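PDB 5AH5: leucine--tRNA ligase from Agrobacterium radiobacter, which probably attaches L-leucine to its cognate tRNA(Leu) at the expense of ATP, releasing AMP and diphosphate, as leucyl-tRNA synthetases do. Local coordinates for residues N121-C126 and L498-P503; R231-A236 and M307-L312; A592-C597 and A618-L623; C646-E651 and N745-Q750. All blocks are in the same frame, centred on the assembly; numbering follows the deposited sequence.

Contact 1 (N121-C126 and L498-P503)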
# COMPACT_ATOMS: atom_id res chain seq x y z
N ASN B 121 17.58 12.02 -2.47
CA ASN B 121 16.78 11.59 -1.37
C ASN B 121 16.84 10.07 -1.14
O ASN B 121 16.14 9.58 -0.31
CB ASN B 121 15.31 12.08 -1.57
CG ASN B 121 15.22 13.60 -1.53
OD1 ASN B 121 15.41 14.22 -2.53
ND2 ASN B 121 15.09 14.18 -0.33
N GLU B 122 17.68 9.36 -1.86
CA GLU B 122 17.80 7.93 -1.66
C GLU B 122 18.22 7.55 -0.24
O GLU B 122 18.94 8.29 0.42
CB GLU B 122 18.83 7.40 -2.67
CG GLU B 122 19.13 5.89 -2.68
CD GLU B 122 20.21 5.55 -3.69
OE1 GLU B 122 20.81 6.46 -4.31
OE2 GLU B 122 20.46 4.35 -3.96
N LEU B 123 17.73 6.41 0.23
CA LEU B 123 18.16 5.83 1.49
C LEU B 123 18.19 4.33 1.40
O LEU B 123 17.69 3.70 0.44
CB LEU B 123 17.27 6.24 2.66
CG LEU B 123 15.77 5.95 2.52
CD1 LEU B 123 15.43 4.48 2.86
CD2 LEU B 123 14.91 6.83 3.41
N ALA B 124 18.83 3.73 2.39
CA ALA B 124 18.87 2.27 2.49
C ALA B 124 18.71 1.96 3.96
O ALA B 124 19.44 2.53 4.77
CB ALA B 124 20.18 1.80 1.95
N THR B 125 17.80 1.07 4.32
CA THR B 125 17.54 0.88 5.72
C THR B 125 18.76 0.21 6.48
O THR B 125 18.77 0.22 7.67
CB THR B 125 16.28 0.09 5.94
OG1 THR B 125 16.45 -1.20 5.38
CG2 THR B 125 15.00 0.81 5.17
N CYS B 126 19.72 -0.31 5.77
CA CYS B 126 20.87 -0.98 6.38
C CYS B 126 22.02 -0.00 6.58
O CYS B 126 23.01 -0.37 7.17
CB CYS B 126 21.32 -2.17 5.55
SG CYS B 126 21.84 -1.82 3.88
N LEU B 498 8.87 9.02 6.03
CA LEU B 498 9.27 10.22 6.78
C LEU B 498 10.76 10.56 6.79
O LEU B 498 11.14 11.64 7.30
CB LEU B 498 8.74 10.15 8.23
CG LEU B 498 7.30 9.79 8.38
CD1 LEU B 498 6.97 9.54 9.85
CD2 LEU B 498 6.44 10.86 7.72
N ARG B 499 11.61 9.67 6.24
CA ARG B 499 13.03 9.87 6.25
C ARG B 499 13.54 10.37 4.94
O ARG B 499 14.56 11.12 4.89
CB ARG B 499 13.74 8.53 6.62
CG ARG B 499 15.25 8.54 6.52
CD ARG B 499 15.85 9.34 7.68
NE ARG B 499 17.31 9.24 7.74
CZ ARG B 499 18.08 9.90 8.61
NH1 ARG B 499 17.54 10.71 9.52
NH2 ARG B 499 19.39 9.75 8.56
N TYR B 500 12.88 9.97 3.86
CA TYR B 500 13.29 10.41 2.52
C TYR B 500 13.50 11.94 2.42
O TYR B 500 14.36 12.42 1.64
CB TYR B 500 12.20 10.03 1.54
CG TYR B 500 12.14 8.63 0.98
CD1 TYR B 500 13.27 8.04 0.41
CD2 TYR B 500 10.89 7.98 0.82
CE1 TYR B 500 13.20 6.77 -0.16
CE2 TYR B 500 10.81 6.73 0.23
CZ TYR B 500 11.97 6.14 -0.28
OH TYR B 500 11.96 4.90 -0.89
N PRO B 501 12.72 12.74 3.16
CA PRO B 501 12.95 14.19 2.94
C PRO B 501 14.32 14.71 3.39
O PRO B 501 14.77 15.67 2.77
CB PRO B 501 11.87 14.85 3.77
CG PRO B 501 10.74 13.90 3.67
CD PRO B 501 11.46 12.55 3.90
N SER B 502 14.98 14.08 4.39
CA SER B 502 16.41 14.37 4.65
C SER B 502 17.09 13.11 5.17
O SER B 502 17.04 12.84 6.37
CB SER B 502 16.67 15.57 5.60
OG SER B 502 15.87 15.38 6.67
N PRO B 503 17.64 12.33 4.25
CA PRO B 503 17.97 10.99 4.57
C PRO B 503 19.37 10.83 5.21
O PRO B 503 19.71 9.71 5.63
CB PRO B 503 17.93 10.33 3.25
CG PRO B 503 18.44 11.35 2.30
CD PRO B 503 17.85 12.62 2.82
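Asn121 and Leu123 grip the type I beta turn Arg499-Ser502 in two ways, one with an amide N-H and the other with a methyl group. The Asn121 amide is turned so that Tyr500 O lies close to its plane; ND2 donates to Tyr500 O over 2.7 Å with a nearly straight N-H...O angle of 165°. Ser118 bonds to OD1, the other end of the amide, so both ends fix the rotation of the group. Leu123 crosses Tyr500 at about a right angle. Its CG sits between backbone N and carbonyl carbon (chi1 55°), a rarer setting for leucine, which lodges CD2 3.6 Å from Tyr500 CD1 and 3.6 Å from Arg499 CG. Arginine suits this place because its methylenes can pack while the guanidinium reaches Pro508 O and Ser505 O. The edge of the Tyr500 ring meets a carbonyl near its plane, CD1 lying 3.3 Å from Asn121 O. Pro503 lays its ring along the opposing backbone, with CG 3.6 Å from Glu122 O. Tyr500 also touches Tyr34 and Leu36 of strand 32-37 in the catalytic core. The side chain of Tyr500 is about 8 Å from the bound leucyl-sulfamoyl adenosine. The contact is thus a largely apolar, buried seam in which one short side-chain bond satisfies a turn carbonyl and helps to fix how the turn lies against 121-126.

Contact 2 (R231-A236 and M307-L312)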
# COMPACT_ATOMS: atom_id res chain seq x y z
N ARG B 231 -16.87 -11.80 36.76
CA ARG B 231 -15.81 -12.24 37.69
C ARG B 231 -16.27 -13.48 38.48
O ARG B 231 -17.39 -13.50 38.97
CB ARG B 231 -15.40 -11.10 38.62
CG ARG B 231 -14.81 -9.89 37.89
CD ARG B 231 -14.15 -8.89 38.82
NE ARG B 231 -12.92 -9.42 39.44
CZ ARG B 231 -12.01 -8.70 40.11
NH1 ARG B 231 -12.15 -7.38 40.28
NH2 ARG B 231 -10.94 -9.30 40.62
N PHE B 232 -15.41 -14.49 38.57
CA PHE B 232 -15.73 -15.78 39.23
C PHE B 232 -14.73 -16.07 40.37
O PHE B 232 -13.56 -16.36 40.12
CB PHE B 232 -15.68 -16.92 38.20
CG PHE B 232 -16.96 -17.12 37.42
CD1 PHE B 232 -17.39 -16.16 36.51
CD2 PHE B 232 -17.70 -18.29 37.55
CE1 PHE B 232 -18.55 -16.35 35.78
CE2 PHE B 232 -18.87 -18.49 36.82
CZ PHE B 232 -19.29 -17.52 35.93
N LEU B 233 -15.21 -16.01 41.62
CA LEU B 233 -14.34 -16.17 42.81
C LEU B 233 -14.02 -17.64 43.08
O LEU B 233 -14.86 -18.51 42.85
CB LEU B 233 -14.96 -15.54 44.07
CG LEU B 233 -15.40 -14.06 44.04
CD1 LEU B 233 -16.92 -13.91 44.00
CD2 LEU B 233 -14.83 -13.27 45.21
N VAL B 234 -12.80 -17.89 43.59
CA VAL B 234 -12.32 -19.25 43.93
C VAL B 234 -12.34 -19.45 45.46
O VAL B 234 -11.97 -18.55 46.22
CB VAL B 234 -10.90 -19.52 43.37
CG1 VAL B 234 -10.66 -21.02 43.26
CG2 VAL B 234 -10.69 -18.85 42.02
N GLU B 235 -12.74 -20.65 45.89
CA GLU B 235 -13.17 -20.92 47.28
C GLU B 235 -12.17 -20.56 48.37
O GLU B 235 -12.38 -19.58 49.10
CB GLU B 235 -13.60 -22.38 47.43
CG GLU B 235 -14.97 -22.65 46.86
CD GLU B 235 -15.15 -24.10 46.46
OE1 GLU B 235 -14.52 -24.51 45.47
OE2 GLU B 235 -15.93 -24.82 47.12
N ALA B 236 -11.10 -21.34 48.49
CA ALA B 236 -10.07 -21.13 49.51
C ALA B 236 -8.97 -20.23 48.94
O ALA B 236 -7.80 -20.62 48.92
CB ALA B 236 -9.51 -22.47 49.99
N MET B 307 -13.05 -25.72 42.34
CA MET B 307 -14.36 -25.17 41.96
C MET B 307 -14.48 -23.67 42.29
O MET B 307 -13.69 -23.11 43.08
CB MET B 307 -15.50 -25.97 42.63
CG MET B 307 -15.84 -27.29 41.94
SD MET B 307 -17.61 -27.64 41.77
CE MET B 307 -17.61 -29.35 41.22
N VAL B 308 -15.49 -23.04 41.69
CA VAL B 308 -15.51 -21.59 41.50
C VAL B 308 -16.96 -21.06 41.43
O VAL B 308 -17.87 -21.81 41.06
CB VAL B 308 -14.69 -21.27 40.22
CG1 VAL B 308 -15.50 -21.55 38.94
CG2 VAL B 308 -14.14 -19.86 40.24
N VAL B 309 -17.16 -19.77 41.75
CA VAL B 309 -18.50 -19.19 42.04
C VAL B 309 -19.04 -18.19 40.99
O VAL B 309 -18.32 -17.33 40.50
CB VAL B 309 -18.51 -18.57 43.48
CG1 VAL B 309 -19.54 -17.44 43.66
CG2 VAL B 309 -18.74 -19.66 44.52
N ASN B 310 -20.34 -18.32 40.70
CA ASN B 310 -21.13 -17.44 39.81
C ASN B 310 -21.83 -16.34 40.66
O ASN B 310 -22.85 -16.63 41.28
CB ASN B 310 -22.17 -18.36 39.11
CG ASN B 310 -23.11 -17.63 38.16
OD1 ASN B 310 -23.44 -16.46 38.35
ND2 ASN B 310 -23.57 -18.35 37.15
N PRO B 311 -21.31 -15.08 40.67
CA PRO B 311 -21.78 -14.09 41.67
C PRO B 311 -23.18 -13.46 41.47
O PRO B 311 -23.61 -12.67 42.31
CB PRO B 311 -20.70 -13.00 41.60
CG PRO B 311 -20.31 -13.02 40.17
CD PRO B 311 -20.32 -14.48 39.76
N LEU B 312 -23.87 -13.79 40.38
CA LEU B 312 -25.33 -13.60 40.31
C LEU B 312 -25.98 -14.66 41.22
O LEU B 312 -26.48 -14.34 42.31
CB LEU B 312 -25.86 -13.74 38.87
CG LEU B 312 -27.37 -14.02 38.63
CD1 LEU B 312 -28.18 -12.73 38.72
CD2 LEU B 312 -27.59 -14.71 37.29
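Leu233 and Val309 are joined by a backbone bond, Val309 N donating to Leu233 O over 2.8 Å; the donor lies in the carbonyl plane, with a C=O...N angle of 160°. One step along, Val234 and Val308 form an antiparallel non-hydrogen-bonded pair whose CA atoms are 4.6 Å apart. Their side chains share one face of the sheet and touch through Val234 CG2 and Val308 CG2 at 4.0 Å. Valine suits such a pair because branching at CB favours extended backbone and covers the neighbouring strand. Val308 CG2 stands anti to the backbone N, which leaves it tightly packed over the Leu233 carbonyl. Phe232 packs beside Val308, and its CD2 comes within 3.2 Å of Val309 O, while Phe232 CA makes a CA-H...O contact of 3.3 Å with Val309 O. Where the strands part, Pro311 CD rests 3.2 Å from Arg231 O; proline has no N-H to offer, so no backbone bond can form at this step. In the second shell, Asn310 ND2 binds Leu251 O and Arg231 NE binds Thr240 OG1. Both segments belong to the editing domain. Strand 301-310 continues the sheet on its far side through a backbone bond of Val308 to Val317 of strand 315-322; Phe232 bonds through its backbone to Ile241, and the side chains of Phe232 and Val308 both rest on Ile257 of strand 257-259.

Contact 3 (A592-C597 and A618-L623)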
# COMPACT_ATOMS: atom_id res chain seq x y z
N ALA B 592 12.69 1.08 -23.34
CA ALA B 592 11.92 1.36 -22.12
C ALA B 592 10.43 1.80 -22.33
O ALA B 592 9.53 1.47 -21.55
CB ALA B 592 12.62 2.44 -21.34
N ASP B 593 10.23 2.64 -23.31
CA ASP B 593 8.87 3.25 -23.50
C ASP B 593 7.81 2.16 -23.81
O ASP B 593 6.75 2.10 -23.20
CB ASP B 593 8.95 4.23 -24.65
CG ASP B 593 9.74 5.49 -24.31
OD1 ASP B 593 9.70 6.02 -23.18
OD2 ASP B 593 10.41 5.99 -25.23
N ALA B 594 8.17 1.26 -24.72
CA ALA B 594 7.25 0.21 -25.16
C ALA B 594 6.94 -0.75 -24.04
O ALA B 594 5.80 -1.18 -23.91
CB ALA B 594 7.83 -0.52 -26.36
N VAL B 595 7.92 -0.98 -23.15
CA VAL B 595 7.72 -1.84 -22.03
C VAL B 595 6.76 -1.19 -21.06
O VAL B 595 5.81 -1.82 -20.58
CB VAL B 595 9.06 -2.18 -21.33
CG1 VAL B 595 8.82 -2.93 -20.06
CG2 VAL B 595 9.88 -3.06 -22.26
N ARG B 596 7.04 0.06 -20.73
CA ARG B 596 6.24 0.75 -19.75
C ARG B 596 4.79 0.99 -20.26
O ARG B 596 3.82 0.81 -19.49
CB ARG B 596 6.87 2.08 -19.45
CG ARG B 596 8.23 1.98 -18.73
CD ARG B 596 8.94 3.32 -18.72
NE ARG B 596 8.09 4.36 -18.15
CZ ARG B 596 8.51 5.52 -17.64
NH1 ARG B 596 9.81 5.80 -17.50
NH2 ARG B 596 7.61 6.38 -17.21
N CYS B 597 4.67 1.37 -21.52
CA CYS B 597 3.30 1.62 -22.14
C CYS B 597 2.47 0.35 -22.28
O CYS B 597 1.26 0.40 -22.04
CB CYS B 597 3.45 2.29 -23.50
SG CYS B 597 3.89 4.04 -23.34
N ALA B 618 3.35 -4.86 -29.82
CA ALA B 618 2.24 -4.07 -30.31
C ALA B 618 2.36 -2.56 -29.89
O ALA B 618 2.17 -1.67 -30.69
CB ALA B 618 0.95 -4.69 -29.85
N MET B 619 2.83 -2.31 -28.67
CA MET B 619 3.09 -0.93 -28.28
C MET B 619 4.26 -0.31 -29.04
O MET B 619 4.26 0.87 -29.41
CB MET B 619 3.32 -0.87 -26.79
CG MET B 619 3.27 0.48 -26.20
SD MET B 619 1.75 1.42 -26.60
CE MET B 619 0.51 0.61 -25.67
N ARG B 620 5.27 -1.12 -29.27
CA ARG B 620 6.41 -0.66 -30.03
C ARG B 620 5.94 -0.22 -31.42
O ARG B 620 6.40 0.77 -31.92
CB ARG B 620 7.42 -1.79 -30.14
CG ARG B 620 8.60 -1.58 -31.05
CD ARG B 620 9.55 -0.59 -30.40
NE ARG B 620 10.48 -0.08 -31.40
CZ ARG B 620 11.52 0.67 -31.14
NH1 ARG B 620 11.80 1.03 -29.90
NH2 ARG B 620 12.29 1.05 -32.13
N SER B 621 5.09 -1.04 -32.04
CA SER B 621 4.47 -0.72 -33.32
C SER B 621 3.65 0.57 -33.25
O SER B 621 3.78 1.38 -34.14
CB SER B 621 3.56 -1.86 -33.80
OG SER B 621 4.36 -2.89 -34.32
N TYR B 622 2.85 0.75 -32.21
CA TYR B 622 2.16 2.04 -32.01
C TYR B 622 3.13 3.23 -31.92
O TYR B 622 2.91 4.25 -32.57
CB TYR B 622 1.19 2.03 -30.79
CG TYR B 622 0.74 3.44 -30.47
CD1 TYR B 622 -0.14 4.11 -31.32
CD2 TYR B 622 1.20 4.10 -29.33
CE1 TYR B 622 -0.48 5.44 -31.07
CE2 TYR B 622 0.87 5.40 -29.08
CZ TYR B 622 -0.03 6.06 -29.94
OH TYR B 622 -0.35 7.34 -29.67
N LEU B 623 4.22 3.07 -31.17
CA LEU B 623 5.21 4.12 -31.04
C LEU B 623 5.94 4.41 -32.33
O LEU B 623 6.15 5.58 -32.63
CB LEU B 623 6.18 3.86 -29.86
CG LEU B 623 5.48 3.86 -28.47
CD1 LEU B 623 6.37 3.27 -27.31
CD2 LEU B 623 5.01 5.24 -28.09
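Met619 meets Cys597 because its CG swings anti to the backbone N (chi1 -166°) and the chain then bends twice, wrapping its thioether round the end of the opposing segment. Met619 CG presses within 3.3 Å of Cys597 CB, tighter than usual carbon packing, and Met619 CE continues to Cys597 O at 3.7 Å. The flexible methionine can follow this curved surface, and cysteine is short enough to let it come so close, though the approach is tight. Leu623 holds CG beside its backbone N (chi1 -64°), which sends CD1 across to the other end of the contact, 3.7 Å from Ala594 N and 3.8 Å from Asp593 CB. Between these two anchors Ala594 is the small residue at the crossing: its CB lies 4.0 Å from Arg620 CB, and the CA atoms of Ala594 and Arg620 are 5.0 Å apart. A bare methyl lets the axes of the two segments approach to 8.5 Å, with their N-to-C directions 121° apart. The polar groups here look outward from the apolar seam. Asp593 accepts from Ile722 N and His721 ND1 in the first turn of helix 720-729, and Arg620 binds Tyr3 O, Phe590 O and Glu624. Helix 592-601 is thus wedged among several helices: Arg596 forms a salt bridge with Asp58 of helix 48-66, and Val595 packs on helix 583-590. Helix 617-632 in turn offers Ala618 and Ser621 to a sugar and a phosphate of the bound tRNA, while Leu623 also touches Ile722 of helix 720-729.

Contact 4 (C646-E651 and N745-Q750)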
# COMPACT_ATOMS: atom_id res chain seq x y z
N CYS B 646 -3.83 27.57 -31.45
CA CYS B 646 -4.61 28.80 -31.14
C CYS B 646 -5.86 29.00 -32.07
O CYS B 646 -5.81 28.60 -33.24
CB CYS B 646 -3.71 30.02 -31.21
SG CYS B 646 -2.45 30.10 -29.92
N PRO B 647 -6.95 29.63 -31.58
CA PRO B 647 -8.19 29.88 -32.39
C PRO B 647 -7.91 30.50 -33.76
O PRO B 647 -8.44 30.01 -34.76
CB PRO B 647 -9.01 30.83 -31.53
CG PRO B 647 -8.51 30.63 -30.15
CD PRO B 647 -7.09 30.13 -30.20
N ASP B 648 -7.01 31.49 -33.81
CA ASP B 648 -6.54 32.12 -35.08
C ASP B 648 -5.80 31.22 -36.06
O ASP B 648 -5.64 31.57 -37.21
CB ASP B 648 -5.64 33.36 -34.79
CG ASP B 648 -6.41 34.57 -34.20
OD1 ASP B 648 -7.65 34.45 -33.98
OD2 ASP B 648 -5.77 35.63 -33.96
N ASP B 649 -5.29 30.08 -35.60
CA ASP B 649 -4.70 29.09 -36.51
C ASP B 649 -5.78 28.33 -37.36
O ASP B 649 -5.47 27.82 -38.43
CB ASP B 649 -3.86 28.06 -35.73
CG ASP B 649 -2.78 28.70 -34.77
OD1 ASP B 649 -2.12 29.70 -35.12
OD2 ASP B 649 -2.57 28.13 -33.66
N CYS B 650 -6.99 28.17 -36.83
CA CYS B 650 -8.07 27.44 -37.48
C CYS B 650 -8.75 28.24 -38.63
O CYS B 650 -9.55 29.16 -38.39
CB CYS B 650 -9.13 27.06 -36.45
SG CYS B 650 -8.53 25.96 -35.14
N GLU B 651 -8.45 27.85 -39.86
CA GLU B 651 -9.02 28.44 -41.06
C GLU B 651 -10.32 27.81 -41.55
O GLU B 651 -10.87 28.27 -42.55
CB GLU B 651 -7.96 28.46 -42.17
CG GLU B 651 -7.12 29.74 -42.09
CD GLU B 651 -5.66 29.57 -42.46
OE1 GLU B 651 -5.29 28.58 -43.11
OE2 GLU B 651 -4.88 30.47 -42.08
N ASN B 745 -7.63 25.05 -24.03
CA ASN B 745 -8.03 26.34 -24.60
C ASN B 745 -9.56 26.31 -24.79
O ASN B 745 -10.04 25.61 -25.67
CB ASN B 745 -7.30 26.60 -25.90
CG ASN B 745 -7.60 27.99 -26.44
OD1 ASN B 745 -8.77 28.42 -26.55
ND2 ASN B 745 -6.56 28.69 -26.78
N GLU B 746 -10.28 26.97 -23.88
CA GLU B 746 -11.76 26.93 -23.81
C GLU B 746 -12.49 27.51 -25.06
O GLU B 746 -13.63 27.17 -25.28
CB GLU B 746 -12.29 27.64 -22.54
CG GLU B 746 -12.41 26.74 -21.30
CD GLU B 746 -13.64 25.82 -21.33
OE1 GLU B 746 -14.70 26.23 -21.87
OE2 GLU B 746 -13.55 24.69 -20.80
N ARG B 747 -11.81 28.33 -25.84
CA ARG B 747 -12.29 28.74 -27.18
C ARG B 747 -12.37 27.56 -28.17
O ARG B 747 -13.15 27.63 -29.12
CB ARG B 747 -11.41 29.83 -27.87
CG ARG B 747 -11.00 31.07 -27.08
CD ARG B 747 -11.60 32.39 -27.56
NE ARG B 747 -11.55 32.61 -29.00
CZ ARG B 747 -10.69 33.40 -29.67
NH1 ARG B 747 -9.73 34.10 -29.06
NH2 ARG B 747 -10.79 33.46 -30.99
N LEU B 748 -11.55 26.50 -28.00
CA LEU B 748 -11.51 25.43 -28.99
C LEU B 748 -12.23 24.17 -28.62
O LEU B 748 -12.32 23.27 -29.43
CB LEU B 748 -10.09 25.16 -29.39
CG LEU B 748 -9.42 26.34 -30.04
CD1 LEU B 748 -7.92 26.17 -29.99
CD2 LEU B 748 -9.90 26.49 -31.50
N VAL B 749 -12.84 24.15 -27.45
CA VAL B 749 -13.47 22.97 -26.88
C VAL B 749 -14.80 22.58 -27.52
O VAL B 749 -15.12 21.37 -27.57
CB VAL B 749 -13.71 23.17 -25.35
CG1 VAL B 749 -14.61 22.09 -24.73
CG2 VAL B 749 -12.37 23.18 -24.66
N GLN B 750 -15.62 23.56 -27.92
CA GLN B 750 -16.83 23.24 -28.74
C GLN B 750 -16.43 23.60 -30.11
O GLN B 750 -15.80 24.63 -30.31
CB GLN B 750 -18.04 24.07 -28.39
CG GLN B 750 -18.58 23.88 -26.98
CD GLN B 750 -19.39 25.09 -26.53
OE1 GLN B 750 -18.98 26.24 -26.71
NE2 GLN B 750 -20.56 24.82 -25.95
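Pro647 packs against Arg747 and Leu748 where a short 3-10 turn, 647-649, meets the type I beta turn Asn745-Leu748. The contact belongs to the helical anticodon-binding region, one loop leading into helix 653-674 and the other into strand 753-760. The proline ring packs over one face of the guanidinium: Pro647 CG stands 3.5 Å above the plane of the Arg747 group, over its centre, and CB is 3.2 Å from Arg747 NH2. Rigid and compact, proline offers an apolar surface that can lie against this flat group by van der Waals contact; Arg747 also touches a crystal neighbour, however, so its pose may owe something to the lattice. Leu748, the buried residue of the contact, spreads its two methyls, CD1 meeting Pro647 CD at 4.1 Å and CD2 meeting Cys650 SG at 3.9 Å. It is backed by Arg656 and Gln663 of helix 653-674. Asn745 ND2 adds to the packing, 3.7 Å from Pro647 CD. Among polar contacts, Asn745 N donates to Gln663 OE1. Asp648 OD1 lies 4.4 Å from Arg747 NH2, too far for a salt bridge; at most a weak attraction is likely. Each loop is stiffened from within. In the second, Leu748 N bonds to Asn745 O, closing the turn; in the first, Cys646 N donates to Asp649 OD2 over 2.6 Å, meeting that oxygen on its anti side and 34° out of the carboxylate plane.

From the N terminus, residues 121-126 come first, and contact 1 closes only when the chain returns at 498-503, uniting two parts of the synthetase core that are far apart in sequence. Contact 2 is nested in that long excursion: 231-236 pairs with 307-312 inside the editing domain, with its centre about 57 Å from that of contact 1. Contacts 3 and 4 follow in series, so none of the loops cross. Contact 3 closes a short loop between helices 592-601 and 617-632; contact 4 spans a mainly helical stretch to join the loops before helix 653-674 and strand 753-760. Contacts 2 and 4 lie on opposite sides of the chain's centre, about 87 Å apart between centres.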